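Local coordinates for protein Alpha/beta fold hydrolase (Pseudomonas aeruginosa, PDB 6I8W) that is a membrane phospholipase A of the alpha/beta hydrolase fold that degrades membrane phospholipids and acts as a bacterial virulence factor, at residues H69-D74 with P183-Q188; H141-Y146 with L155-I160; E190-L195 with P209-L214; L252-R257 with E267-L272. All coordinates share one frame; numbering follows the deposited sequence.

Interaction 1 (H69-D74 with P183-Q188); sequences HGFGAD and PLVVRQ. With MYR (myristic acid), chain C.
Phe71 reaches from its loop to Leu184, both its carbonyl oxygen and its side chain, and to the CG2 methyl of Val185. Its CB points at the 183-188 segment, and with CG anti to the backbone N (chi1 174°) the ring is carried out toward the other loop. Going outward along one side of the ring, CD2 lies 3.9 Å from Leu184 CB and a little farther from Leu184 CD1. The next atom, CE2, sits 3.7 Å from Leu184 O and keeps the same distance from Leu184 CB as CD2 does. At the tip, CZ faces Val185 CG2 at 4.2 Å. Both Leu184 O and Val185 CG2 are met by the ring edge, near its plane, and Phe229 makes an edge-to-face pair with the same ring. The loop of Phe71 follows strand 64-68 of the alpha/beta hydrolase fold, a loop that in many relatives supplies part of the oxyanion hole, and here it holds a type II beta turn from Gly70 to Ala73. Gly70 O is gripped twice: by Ala73 N at 3.2 Å, closing the turn, and by His69 ND1 at 2.8 Å, with the oxygen lying in the plane of the imidazole. His69 NE2 bonds to Leu96 N, so both ring nitrogens are engaged. A myristic acid runs past the turn, with its C3 3.9 Å from Ala73 CB.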
loop_
_atom_site.group_PDB
_atom_site.type_symbol
_atom_site.label_atom_id
_atom_site.label_comp_id
_atom_site.label_asym_id
_atom_site.label_seq_id
_atom_site.Cartn_x
_atom_site.Cartn_y
_atom_site.Cartn_z
ATOM N N HIS A 69 -1.545 1.804 1.582
ATOM C CA HIS A 69 -0.568 1.058 0.792
ATOM C C HIS A 69 0.851 1.657 0.880
ATOM O O HIS A 69 1.053 2.769 1.395
ATOM C CB HIS A 69 -1.026 1.037 -0.666
ATOM C CG HIS A 69 -1.006 2.396 -1.291
ATOM N ND1 HIS A 69 0.166 2.992 -1.715
ATOM C CD2 HIS A 69 -1.988 3.307 -1.502
ATOM C CE1 HIS A 69 -0.099 4.198 -2.191
ATOM N NE2 HIS A 69 -1.402 4.418 -2.076
ATOM N N GLY A 70 1.825 0.944 0.319
ATOM C CA GLY A 70 3.202 1.390 0.365
ATOM C C GLY A 70 3.681 2.050 -0.917
ATOM O O GLY A 70 2.887 2.383 -1.790
ATOM N N PHE A 71 4.992 2.247 -1.010
ATOM C CA PHE A 71 5.600 2.959 -2.125
ATOM C C PHE A 71 5.328 2.263 -3.459
ATOM O O PHE A 71 5.514 1.059 -3.583
ATOM C CB PHE A 71 7.112 3.092 -1.914
ATOM C CG PHE A 71 7.827 3.686 -3.094
ATOM C CD1 PHE A 71 7.843 5.058 -3.294
ATOM C CD2 PHE A 71 8.450 2.871 -4.028
ATOM C CE1 PHE A 71 8.490 5.615 -4.388
ATOM C CE2 PHE A 71 9.089 3.407 -5.130
ATOM C CZ PHE A 71 9.117 4.788 -5.314
ATOM N N GLY A 72 4.869 3.024 -4.443
ATOM C CA GLY A 72 4.661 2.490 -5.774
ATOM C C GLY A 72 3.424 1.623 -5.897
ATOM O O GLY A 72 3.091 1.192 -7.001
ATOM N N ALA A 73 2.746 1.374 -4.774
ATOM C CA ALA A 73 1.549 0.530 -4.752
ATOM C C ALA A 73 0.266 1.362 -4.842
ATOM O O ALA A 73 0.302 2.548 -5.163
ATOM C CB ALA A 73 1.532 -0.356 -3.452
ATOM N N ASP A 74 -0.874 0.741 -4.554
ATOM C CA ASP A 74 -2.150 1.453 -4.566
ATOM C C ASP A 74 -3.177 0.688 -3.734
ATOM O O ASP A 74 -2.863 -0.342 -3.132
ATOM C CB ASP A 74 -2.671 1.679 -6.002
ATOM C CG ASP A 74 -2.862 0.375 -6.792
ATOM O OD1 ASP A 74 -3.356 -0.622 -6.238
ATOM O OD2 ASP A 74 -2.543 0.360 -7.991
ATOM N N PRO A 183 15.050 -1.906 -6.869
ATOM C CA PRO A 183 14.060 -2.780 -7.497
ATOM C C PRO A 183 12.649 -2.195 -7.440
ATOM O O PRO A 183 11.794 -2.632 -8.207
ATOM C CB PRO A 183 14.153 -4.071 -6.670
ATOM C CG PRO A 183 15.515 -4.029 -6.060
ATOM C CD PRO A 183 15.782 -2.586 -5.788
ATOM N N LEU A 184 12.413 -1.223 -6.560
ATOM C CA LEU A 184 11.061 -0.685 -6.389
ATOM C C LEU A 184 10.699 0.305 -7.489
ATOM O O LEU A 184 9.537 0.666 -7.644
ATOM C CB LEU A 184 10.902 -0.020 -5.018
ATOM C CG LEU A 184 11.197 -0.888 -3.781
ATOM C CD1 LEU A 184 10.876 -0.128 -2.496
ATOM C CD2 LEU A 184 10.448 -2.207 -3.820
ATOM N N VAL A 185 11.699 0.745 -8.250
ATOM C CA VAL A 185 11.466 1.631 -9.378
ATOM C C VAL A 185 11.727 0.847 -10.661
ATOM O O VAL A 185 12.857 0.476 -10.954
ATOM C CB VAL A 185 12.369 2.886 -9.335
ATOM C CG1 VAL A 185 12.149 3.719 -10.576
ATOM C CG2 VAL A 185 12.069 3.719 -8.091
ATOM N N VAL A 186 10.666 0.589 -11.413
ATOM C CA VAL A 186 10.716 -0.298 -12.568
ATOM C C VAL A 186 10.971 0.500 -13.850
ATOM O O VAL A 186 10.052 1.111 -14.395
ATOM C CB VAL A 186 9.403 -1.102 -12.686
ATOM C CG1 VAL A 186 9.470 -2.081 -13.831
ATOM C CG2 VAL A 186 9.121 -1.833 -11.375
ATOM N N ARG A 187 12.221 0.492 -14.318
ATOM C CA ARG A 187 12.633 1.296 -15.476
ATOM C C ARG A 187 12.329 0.625 -16.816
ATOM O O ARG A 187 12.009 1.294 -17.806
ATOM C CB ARG A 187 14.135 1.595 -15.410
ATOM C CG ARG A 187 14.597 2.213 -14.107
ATOM C CD ARG A 187 14.180 3.656 -14.006
ATOM N NE ARG A 187 14.849 4.340 -12.905
ATOM C CZ ARG A 187 14.809 5.656 -12.717
ATOM N NH1 ARG A 187 14.133 6.428 -13.563
ATOM N NH2 ARG A 187 15.445 6.202 -11.688
ATOM N N GLN A 188 12.468 -0.696 -16.839
ATOM C CA GLN A 188 12.268 -1.502 -18.037
ATOM C C GLN A 188 11.249 -2.595 -17.767
ATOM O O GLN A 188 11.127 -3.048 -16.633
ATOM C CB GLN A 188 13.592 -2.113 -18.505
ATOM C CG GLN A 188 14.695 -1.123 -18.788
ATOM C CD GLN A 188 14.586 -0.555 -20.187
ATOM O OE1 GLN A 188 13.786 0.346 -20.447
ATOM N NE2 GLN A 188 15.378 -1.099 -21.104
HETATM C C1 MYR C . 5.491 -2.222 -1.997
HETATM O O1 MYR C . 4.686 -2.045 -1.052
HETATM O O2 MYR C . 6.652 -1.754 -1.983
HETATM C C2 MYR C . 5.076 -3.105 -3.158
HETATM C C3 MYR C . 3.639 -3.589 -2.962
HETATM C C4 MYR C . 3.296 -4.734 -3.910
HETATM C C5 MYR C . 3.245 -4.278 -5.360
HETATM C C6 MYR C . 2.667 -5.389 -6.228
HETATM C C7 MYR C . 1.358 -4.970 -6.890
HETATM C C8 MYR C . 0.344 -6.111 -6.865
HETATM C C9 MYR C . -0.452 -6.206 -8.165
HETATM C C10 MYR C . -1.891 -5.753 -7.956
HETATM C C11 MYR C . -2.788 -6.134 -9.130
HETATM C C12 MYR C . -4.090 -5.342 -9.084
HETATM C C13 MYR C . -5.230 -6.136 -9.703
HETATM C C14 MYR C . -6.489 -5.965 -8.884
#

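Interaction 2 (H141-Y146 with L155-I160); sequences HIAALY and LSLALI
Two leucines of strand 156-160 reach to two successive alanines of helix 141-146: Leu157 lies against both, and Leu159 meets the second. Leu157 aims its CB at the helix and, with CG anti to the backbone N (chi1 171°), spreads its fork against it: CD1 meets Ala143 CB at 3.7 Å, while CD2 comes to 4.0 Å from Ala144 CA. Leu159 starts out more obliquely, but its end bends nearer, bringing CD2 to 4.1 Å from Ala144 CB. The helix and strand run nearly antiparallel, at 157°, with axes 8.4 Å apart at their closest, which is the helix-on-sheet packing of a beta-alpha-beta crossover, here strand 131-136, helix 138-149 and strand 154-160. Helix 138-149 begins within a Gly-x-Ser-x-Gly sequence that is probably the nucleophile elbow of this hydrolase, and Ala143 touches it. All four residues are buried, and the side-chain contacts are apolar, with leucine methyls on alanine CB and CA atoms, so here shape, not directional bonding, holds helix to strand.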
loop_
_atom_site.group_PDB
_atom_site.type_symbol
_atom_site.label_atom_id
_atom_site.label_comp_id
_atom_site.label_asym_id
_atom_site.label_seq_id
_atom_site.Cartn_x
_atom_site.Cartn_y
_atom_site.Cartn_z
ATOM N N HIS A 141 4.790 3.646 7.652
ATOM C CA HIS A 141 5.566 4.788 8.136
ATOM C C HIS A 141 4.614 5.972 8.370
ATOM O O HIS A 141 4.634 6.615 9.423
ATOM C CB HIS A 141 6.669 5.146 7.129
ATOM C CG HIS A 141 7.714 6.081 7.664
ATOM N ND1 HIS A 141 8.857 6.400 6.960
ATOM C CD2 HIS A 141 7.793 6.755 8.835
ATOM C CE1 HIS A 141 9.596 7.234 7.675
ATOM N NE2 HIS A 141 8.971 7.468 8.815
ATOM N N ILE A 142 3.766 6.219 7.377
ATOM C CA ILE A 142 2.734 7.255 7.428
ATOM C C ILE A 142 1.692 7.003 8.538
ATOM O O ILE A 142 1.320 7.919 9.272
ATOM C CB ILE A 142 2.016 7.341 6.059
ATOM C CG1 ILE A 142 2.962 7.929 4.993
ATOM C CG2 ILE A 142 0.711 8.134 6.164
ATOM C CD1 ILE A 142 2.500 7.640 3.548
ATOM N N ALA A 143 1.215 5.765 8.646
ATOM C CA ALA A 143 0.224 5.415 9.670
ATOM C C ALA A 143 0.768 5.643 11.076
ATOM O O ALA A 143 0.056 6.103 11.964
ATOM C CB ALA A 143 -0.210 3.967 9.528
ATOM N N ALA A 144 2.028 5.288 11.290
ATOM C CA ALA A 144 2.621 5.478 12.611
ATOM C C ALA A 144 2.640 6.962 12.984
ATOM O O ALA A 144 2.352 7.316 14.125
ATOM C CB ALA A 144 4.024 4.893 12.664
ATOM N N LEU A 145 2.946 7.834 12.023
ATOM C CA LEU A 145 2.992 9.272 12.318
ATOM C C LEU A 145 1.599 9.833 12.605
ATOM O O LEU A 145 1.434 10.682 13.476
ATOM C CB LEU A 145 3.645 10.055 11.176
ATOM C CG LEU A 145 5.147 9.832 11.033
ATOM C CD1 LEU A 145 5.666 10.559 9.795
ATOM C CD2 LEU A 145 5.895 10.271 12.297
ATOM N N TYR A 146 0.604 9.364 11.862
ATOM C CA TYR A 146 -0.784 9.726 12.124
ATOM C C TYR A 146 -1.136 9.373 13.577
ATOM O O TYR A 146 -1.656 10.213 14.322
ATOM C CB TYR A 146 -1.697 8.998 11.120
ATOM C CG TYR A 146 -3.178 9.362 11.087
ATOM C CD1 TYR A 146 -3.783 10.099 12.094
ATOM C CD2 TYR A 146 -3.979 8.921 10.041
ATOM C CE1 TYR A 146 -5.144 10.402 12.048
ATOM C CE2 TYR A 146 -5.328 9.222 9.984
ATOM C CZ TYR A 146 -5.907 9.953 10.991
ATOM O OH TYR A 146 -7.255 10.240 10.919
ATOM N N LEU A 155 -7.864 4.201 17.126
ATOM C CA LEU A 155 -8.283 3.129 18.020
ATOM C C LEU A 155 -7.271 1.988 18.062
ATOM O O LEU A 155 -7.132 1.311 19.075
ATOM C CB LEU A 155 -9.650 2.595 17.595
ATOM C CG LEU A 155 -10.774 3.622 17.552
ATOM C CD1 LEU A 155 -11.988 3.018 16.871
ATOM C CD2 LEU A 155 -11.118 4.124 18.961
ATOM N N SER A 156 -6.597 1.742 16.947
ATOM C CA SER A 156 -5.515 0.766 16.920
ATOM C C SER A 156 -4.664 1.017 15.690
ATOM O O SER A 156 -5.095 1.686 14.751
ATOM C CB SER A 156 -6.037 -0.675 16.920
ATOM O OG SER A 156 -6.565 -1.036 15.647
ATOM N N LEU A 157 -3.458 0.464 15.705
ATOM C CA LEU A 157 -2.492 0.673 14.640
ATOM C C LEU A 157 -1.868 -0.660 14.270
ATOM O O LEU A 157 -1.445 -1.414 15.140
ATOM C CB LEU A 157 -1.419 1.657 15.089
ATOM C CG LEU A 157 -0.204 1.824 14.175
ATOM C CD1 LEU A 157 -0.623 2.469 12.847
ATOM C CD2 LEU A 157 0.859 2.664 14.889
ATOM N N ALA A 158 -1.831 -0.961 12.982
ATOM C CA ALA A 158 -1.166 -2.164 12.511
ATOM C C ALA A 158 -0.086 -1.735 11.537
ATOM O O ALA A 158 -0.360 -1.095 10.511
ATOM C CB ALA A 158 -2.164 -3.143 11.845
ATOM N N LEU A 159 1.142 -2.081 11.880
ATOM C CA LEU A 159 2.294 -1.750 11.064
ATOM C C LEU A 159 2.713 -3.028 10.379
ATOM O O LEU A 159 3.215 -3.945 11.015
ATOM C CB LEU A 159 3.424 -1.162 11.921
ATOM C CG LEU A 159 3.052 0.148 12.615
ATOM C CD1 LEU A 159 4.182 0.642 13.541
ATOM C CD2 LEU A 159 2.719 1.210 11.554
ATOM N N ILE A 160 2.460 -3.101 9.082
ATOM C CA ILE A 160 2.737 -4.312 8.340
ATOM C C ILE A 160 4.005 -4.099 7.523
ATOM O O ILE A 160 3.957 -3.479 6.457
ATOM C CB ILE A 160 1.533 -4.682 7.437
ATOM C CG1 ILE A 160 0.281 -4.877 8.321
ATOM C CG2 ILE A 160 1.834 -5.943 6.597
ATOM C CD1 ILE A 160 -1.019 -5.098 7.550
#

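Interaction 3 (E190-L195 with P209-L214); sequences EDFQKL and PLKRYL
Phe192 lays its ring against the backbone of helix 209-214, with Leu214 C over the centre of one face, 4.2 Å above the plane. The outer ring atoms also reach the side chain: CZ is 3.7 Å from Leu214 CB, and CE2 is equally close to that atom. CD2 comes within 3.8 Å of Lys211 O. The two helices, 191-195 and 209-214, cross almost at a right angle (102°) with axes 10.1 Å apart, and belong to the helical insertion that follows strand 154-160, the part that forms the cap or lid in many alpha/beta hydrolases. Leu214 also touches the bound myristic acid, while Leu210, one turn earlier, touches octyl glucoside. At the rim of the contact, which is partly exposed, the extended chain of Lys211 crosses Gln193 and donates NZ to Gln193 OE1 at 2.6 Å, in the carbonyl plane and on a lone pair. A bend at chi2 (61°) turns the Gln193 amide toward the lysine, and its NE2 is held by Asp197 OD1 and Gln203 OE1, which fixes the amide's rotation.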
loop_
_atom_site.group_PDB
_atom_site.type_symbol
_atom_site.label_atom_id
_atom_site.label_comp_id
_atom_site.label_asym_id
_atom_site.label_seq_id
_atom_site.Cartn_x
_atom_site.Cartn_y
_atom_site.Cartn_z
ATOM N N GLU A 190 11.146 -5.704 -18.187
ATOM C CA GLU A 190 11.637 -6.945 -17.580
ATOM C C GLU A 190 11.912 -6.762 -16.081
ATOM O O GLU A 190 12.048 -7.745 -15.339
ATOM C CB GLU A 190 12.928 -7.428 -18.244
ATOM C CG GLU A 190 14.151 -6.607 -17.856
ATOM C CD GLU A 190 14.428 -5.419 -18.753
ATOM O OE1 GLU A 190 13.573 -5.085 -19.597
ATOM O OE2 GLU A 190 15.500 -4.795 -18.581
ATOM N N ASP A 191 11.995 -5.513 -15.625
ATOM C CA ASP A 191 12.273 -5.263 -14.208
ATOM C C ASP A 191 11.019 -5.440 -13.363
ATOM O O ASP A 191 11.090 -5.440 -12.132
ATOM C CB ASP A 191 12.841 -3.856 -13.990
ATOM C CG ASP A 191 14.292 -3.723 -14.452
ATOM O OD1 ASP A 191 14.894 -4.745 -14.851
ATOM O OD2 ASP A 191 14.829 -2.589 -14.409
ATOM N N PHE A 192 9.864 -5.586 -14.005
ATOM C CA PHE A 192 8.646 -5.752 -13.229
ATOM C C PHE A 192 8.620 -7.139 -12.598
ATOM O O PHE A 192 8.292 -7.267 -11.427
ATOM C CB PHE A 192 7.386 -5.529 -14.065
ATOM C CG PHE A 192 6.117 -5.583 -13.244
ATOM C CD1 PHE A 192 5.857 -4.615 -12.288
ATOM C CD2 PHE A 192 5.205 -6.617 -13.411
ATOM C CE1 PHE A 192 4.696 -4.665 -11.503
ATOM C CE2 PHE A 192 4.044 -6.675 -12.645
ATOM C CZ PHE A 192 3.791 -5.699 -11.681
ATOM N N GLN A 193 8.982 -8.173 -13.358
ATOM C CA GLN A 193 9.067 -9.516 -12.777
ATOM C C GLN A 193 10.099 -9.526 -11.664
ATOM O O GLN A 193 9.943 -10.234 -10.675
ATOM C CB GLN A 193 9.434 -10.583 -13.821
ATOM C CG GLN A 193 9.436 -12.017 -13.229
ATOM C CD GLN A 193 8.075 -12.433 -12.693
ATOM O OE1 GLN A 193 7.098 -12.441 -13.429
ATOM N NE2 GLN A 193 8.004 -12.781 -11.406
ATOM N N LYS A 194 11.147 -8.722 -11.828
ATOM C CA LYS A 194 12.185 -8.603 -10.814
ATOM C C LYS A 194 11.620 -8.016 -9.520
ATOM O O LYS A 194 11.972 -8.456 -8.419
ATOM C CB LYS A 194 13.336 -7.743 -11.339
ATOM C CG LYS A 194 14.461 -7.531 -10.350
ATOM N N LEU A 195 10.732 -7.034 -9.656
ATOM C CA LEU A 195 10.080 -6.425 -8.496
ATOM C C LEU A 195 9.224 -7.454 -7.752
ATOM O O LEU A 195 9.291 -7.555 -6.524
ATOM C CB LEU A 195 9.228 -5.219 -8.917
ATOM C CG LEU A 195 8.336 -4.592 -7.836
ATOM C CD1 LEU A 195 9.131 -4.291 -6.577
ATOM C CD2 LEU A 195 7.704 -3.312 -8.358
ATOM N N PRO A 209 -0.936 -11.852 -19.740
ATOM C CA PRO A 209 -1.337 -10.557 -20.301
ATOM C C PRO A 209 -1.529 -9.479 -19.228
ATOM O O PRO A 209 -1.156 -8.334 -19.451
ATOM C CB PRO A 209 -2.655 -10.879 -21.014
ATOM C CG PRO A 209 -2.563 -12.352 -21.338
ATOM C CD PRO A 209 -1.855 -12.933 -20.154
ATOM N N LEU A 210 -2.091 -9.839 -18.079
ATOM C CA LEU A 210 -2.269 -8.867 -17.008
ATOM C C LEU A 210 -0.918 -8.400 -16.471
ATOM O O LEU A 210 -0.721 -7.214 -16.210
ATOM C CB LEU A 210 -3.109 -9.450 -15.866
ATOM C CG LEU A 210 -3.289 -8.498 -14.674
ATOM C CD1 LEU A 210 -3.926 -7.190 -15.105
ATOM C CD2 LEU A 210 -4.123 -9.161 -13.593
ATOM N N LYS A 211 0.011 -9.335 -16.319
ATOM C CA LYS A 211 1.343 -9.010 -15.825
ATOM C C LYS A 211 2.063 -7.997 -16.716
ATOM O O LYS A 211 2.644 -7.046 -16.220
ATOM C CB LYS A 211 2.189 -10.277 -15.718
ATOM C CG LYS A 211 3.632 -10.012 -15.323
ATOM C CD LYS A 211 4.452 -11.280 -15.472
ATOM C CE LYS A 211 5.902 -10.960 -15.790
ATOM N NZ LYS A 211 6.714 -12.197 -16.014
ATOM N N ARG A 212 2.014 -8.203 -18.027
ATOM C CA ARG A 212 2.672 -7.291 -18.956
ATOM C C ARG A 212 2.119 -5.865 -18.864
ATOM O O ARG A 212 2.869 -4.891 -18.929
ATOM C CB ARG A 212 2.553 -7.813 -20.391
ATOM C CG ARG A 212 3.575 -8.890 -20.714
ATOM C CD ARG A 212 3.566 -9.285 -22.187
ATOM N NE ARG A 212 2.810 -10.513 -22.424
ATOM C CZ ARG A 212 1.605 -10.555 -22.984
ATOM N NH1 ARG A 212 1.014 -9.431 -23.377
ATOM N NH2 ARG A 212 0.996 -11.720 -23.158
ATOM N N TYR A 213 0.805 -5.737 -18.730
ATOM C CA TYR A 213 0.200 -4.410 -18.624
ATOM C C TYR A 213 0.591 -3.755 -17.310
ATOM O O TYR A 213 0.888 -2.564 -17.277
ATOM C CB TYR A 213 -1.312 -4.484 -18.786
ATOM C CG TYR A 213 -2.021 -3.147 -18.788
ATOM C CD1 TYR A 213 -1.702 -2.168 -19.734
ATOM C CD2 TYR A 213 -3.086 -2.908 -17.940
ATOM C CE1 TYR A 213 -2.382 -0.961 -19.773
ATOM C CE2 TYR A 213 -3.773 -1.712 -17.975
ATOM C CZ TYR A 213 -3.416 -0.742 -18.887
ATOM O OH TYR A 213 -4.116 0.435 -18.906
ATOM N N LEU A 214 0.574 -4.517 -16.221
ATOM C CA LEU A 214 1.004 -3.973 -14.928
ATOM C C LEU A 214 2.449 -3.472 -15.039
ATOM O O LEU A 214 2.787 -2.404 -14.521
ATOM C CB LEU A 214 0.892 -5.019 -13.818
ATOM C CG LEU A 214 -0.542 -5.417 -13.464
ATOM C CD1 LEU A 214 -0.556 -6.528 -12.420
ATOM C CD2 LEU A 214 -1.333 -4.199 -12.995
#

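Interaction 4 (L252-R257 with E267-L272); sequences LLWGDR and EVMRPL. With CO2 (carbon dioxide), chain G.
Leu252, at the start of this piece of strand 250-255, sends both branches toward the 267-272 segment, on helix 265-269 and just after it, the next step of the beta-alpha-beta unit formed by strand 250-255, helix 265-269 and strand 276-281. CD1 lies 3.9 Å from Met269 CB and 4.0 Å from Arg270 N, while CD2 meets Met269 CE at 3.9 Å. Two residues on, Trp254 points the same way. Its side chain runs at about a right angle to that of Met269, and the six-membered part of the indole takes the methionine's methyl, with NE1 on the other side of the ring system bonded to Leu261 O. The methionine bends at chi3 (-72°), which brings its methyl against both Leu252 and Trp254. At the end of the strand, Gly255 N bonds to Asp161 OD2; beyond it the carboxylate of Asp256 holds Asn283 N and Cys284 N. Where the other segment ends, a carbon dioxide lies 3.4 Å from Leu272 O through its O2. The shortest approach across the contact is Met269 CE to Trp254 CZ3, at 3.6 Å.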
loop_
_atom_site.group_PDB
_atom_site.type_symbol
_atom_site.label_atom_id
_atom_site.label_comp_id
_atom_site.label_asym_id
_atom_site.label_seq_id
_atom_site.Cartn_x
_atom_site.Cartn_y
_atom_site.Cartn_z
ATOM N N LEU A 252 2.657 -5.146 15.345
ATOM C CA LEU A 252 3.836 -5.231 14.486
ATOM C C LEU A 252 3.764 -6.552 13.747
ATOM O O LEU A 252 3.890 -7.606 14.370
ATOM C CB LEU A 252 5.135 -5.146 15.316
ATOM C CG LEU A 252 5.205 -3.961 16.269
ATOM C CD1 LEU A 252 6.502 -3.965 17.084
ATOM C CD2 LEU A 252 5.048 -2.649 15.471
ATOM N N LEU A 253 3.539 -6.517 12.436
ATOM C CA LEU A 253 3.423 -7.768 11.680
ATOM C C LEU A 253 4.431 -7.787 10.535
ATOM O O LEU A 253 4.513 -6.822 9.764
ATOM C CB LEU A 253 1.991 -7.954 11.144
ATOM C CG LEU A 253 1.658 -9.281 10.441
ATOM C CD1 LEU A 253 0.192 -9.705 10.639
ATOM C CD2 LEU A 253 1.989 -9.200 8.929
ATOM N N TRP A 254 5.176 -8.890 10.416
ATOM C CA TRP A 254 6.248 -8.994 9.425
ATOM C C TRP A 254 6.198 -10.311 8.676
ATOM O O TRP A 254 5.755 -11.320 9.224
ATOM C CB TRP A 254 7.627 -8.868 10.095
ATOM C CG TRP A 254 8.498 -7.790 9.482
ATOM C CD1 TRP A 254 9.475 -7.957 8.533
ATOM C CD2 TRP A 254 8.464 -6.389 9.780
ATOM N NE1 TRP A 254 10.044 -6.740 8.223
ATOM C CE2 TRP A 254 9.438 -5.764 8.971
ATOM C CE3 TRP A 254 7.698 -5.601 10.644
ATOM C CZ2 TRP A 254 9.669 -4.389 9.008
ATOM C CZ3 TRP A 254 7.925 -4.233 10.676
ATOM C CH2 TRP A 254 8.904 -3.642 9.864
ATOM N N GLY A 255 6.643 -10.292 7.422
ATOM C CA GLY A 255 7.045 -11.512 6.739
ATOM C C GLY A 255 8.494 -11.761 7.112
ATOM O O GLY A 255 9.315 -10.864 6.957
ATOM N N ASP A 256 8.823 -12.954 7.603
ATOM C CA ASP A 256 10.168 -13.188 8.125
ATOM C C ASP A 256 11.254 -12.990 7.061
ATOM O O ASP A 256 12.361 -12.557 7.381
ATOM C CB ASP A 256 10.286 -14.599 8.738
ATOM C CG ASP A 256 10.050 -15.724 7.721
ATOM O OD1 ASP A 256 9.512 -15.458 6.625
ATOM O OD2 ASP A 256 10.375 -16.896 8.032
ATOM N N ARG A 257 10.930 -13.242 5.795
ATOM C CA ARG A 257 11.946 -13.168 4.737
ATOM C C ARG A 257 11.831 -11.892 3.894
ATOM O O ARG A 257 12.290 -11.850 2.746
ATOM C CB ARG A 257 11.851 -14.404 3.845
ATOM C CG ARG A 257 12.099 -15.717 4.611
ATOM C CD ARG A 257 12.099 -16.922 3.687
ATOM N NE ARG A 257 13.220 -16.898 2.747
ATOM C CZ ARG A 257 13.381 -17.776 1.763
ATOM N NH1 ARG A 257 12.490 -18.747 1.591
ATOM N NH2 ARG A 257 14.429 -17.692 0.954
ATOM N N GLU A 267 12.515 -5.523 16.725
ATOM C CA GLU A 267 13.287 -5.373 17.960
ATOM C C GLU A 267 13.565 -3.903 18.278
ATOM O O GLU A 267 13.710 -3.533 19.434
ATOM C CB GLU A 267 14.599 -6.164 17.882
ATOM C CG GLU A 267 14.443 -7.599 17.377
ATOM C CD GLU A 267 13.538 -8.453 18.267
ATOM O OE1 GLU A 267 13.404 -8.151 19.474
ATOM O OE2 GLU A 267 12.960 -9.435 17.757
ATOM N N VAL A 268 13.624 -3.059 17.254
ATOM C CA VAL A 268 13.774 -1.626 17.485
ATOM C C VAL A 268 12.471 -1.059 18.055
ATOM O O VAL A 268 12.489 -0.283 19.000
ATOM C CB VAL A 268 14.143 -0.869 16.192
ATOM C CG1 VAL A 268 14.041 0.639 16.396
ATOM C CG2 VAL A 268 15.538 -1.265 15.720
ATOM N N MET A 269 11.340 -1.465 17.487
ATOM C CA MET A 269 10.062 -0.832 17.794
ATOM C C MET A 269 9.399 -1.321 19.074
ATOM O O MET A 269 8.706 -0.564 19.760
ATOM C CB MET A 269 9.099 -1.031 16.621
ATOM C CG MET A 269 9.533 -0.286 15.369
ATOM S SD MET A 269 8.277 -0.424 14.081
ATOM C CE MET A 269 8.464 -2.137 13.596
ATOM N N ARG A 270 9.553 -2.607 19.351
ATOM C CA ARG A 270 8.867 -3.225 20.479
ATOM C C ARG A 270 9.106 -2.494 21.823
ATOM O O ARG A 270 8.132 -2.118 22.476
ATOM C CB ARG A 270 9.264 -4.696 20.555
ATOM C CG ARG A 270 8.335 -5.557 21.326
ATOM C CD ARG A 270 8.675 -7.005 21.057
ATOM N NE ARG A 270 8.501 -7.810 22.251
ATOM C CZ ARG A 270 9.189 -8.914 22.507
ATOM N NH1 ARG A 270 10.108 -9.347 21.647
ATOM N NH2 ARG A 270 8.961 -9.579 23.627
ATOM N N PRO A 271 10.384 -2.249 22.219
ATOM C CA PRO A 271 10.644 -1.522 23.475
ATOM C C PRO A 271 10.108 -0.092 23.497
ATOM O O PRO A 271 9.980 0.496 24.570
ATOM C CB PRO A 271 12.179 -1.472 23.560
ATOM C CG PRO A 271 12.670 -2.485 22.617
ATOM C CD PRO A 271 11.644 -2.573 21.527
ATOM N N LEU A 272 9.869 0.480 22.321
ATOM C CA LEU A 272 9.504 1.891 22.220
ATOM C C LEU A 272 7.992 2.103 22.236
ATOM O O LEU A 272 7.532 3.237 22.346
ATOM C CB LEU A 272 10.112 2.512 20.949
ATOM C CG LEU A 272 11.635 2.439 20.789
ATOM C CD1 LEU A 272 12.054 2.949 19.420
ATOM C CD2 LEU A 272 12.354 3.226 21.887
HETATM C C CO2 G . 7.352 2.764 26.308
HETATM O O1 CO2 G . 6.830 1.982 26.939
HETATM O O2 CO2 G . 7.876 3.547 25.679
#

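From the N terminus, the chain leaves strand 64-68 and interaction 1 closes a long loop of 108 residues, joining the 69-74 loop to the loop ahead of helix 191-199. Interaction 2 falls wholly within that stretch and closes a short loop of its own, setting helix 138-149 on strand 154-160. Interaction 3 comes next in series, folding helix 191-199 onto helix 208-234, and interaction 4 ties strand 250-255 to helix 265-269. None of the loops cross. Interactions 1 and 3 touch through Leu184 and Val186 against Leu195, and interactions 2 and 4 share the sheet, where Leu159 lies beside Leu252 and Leu253.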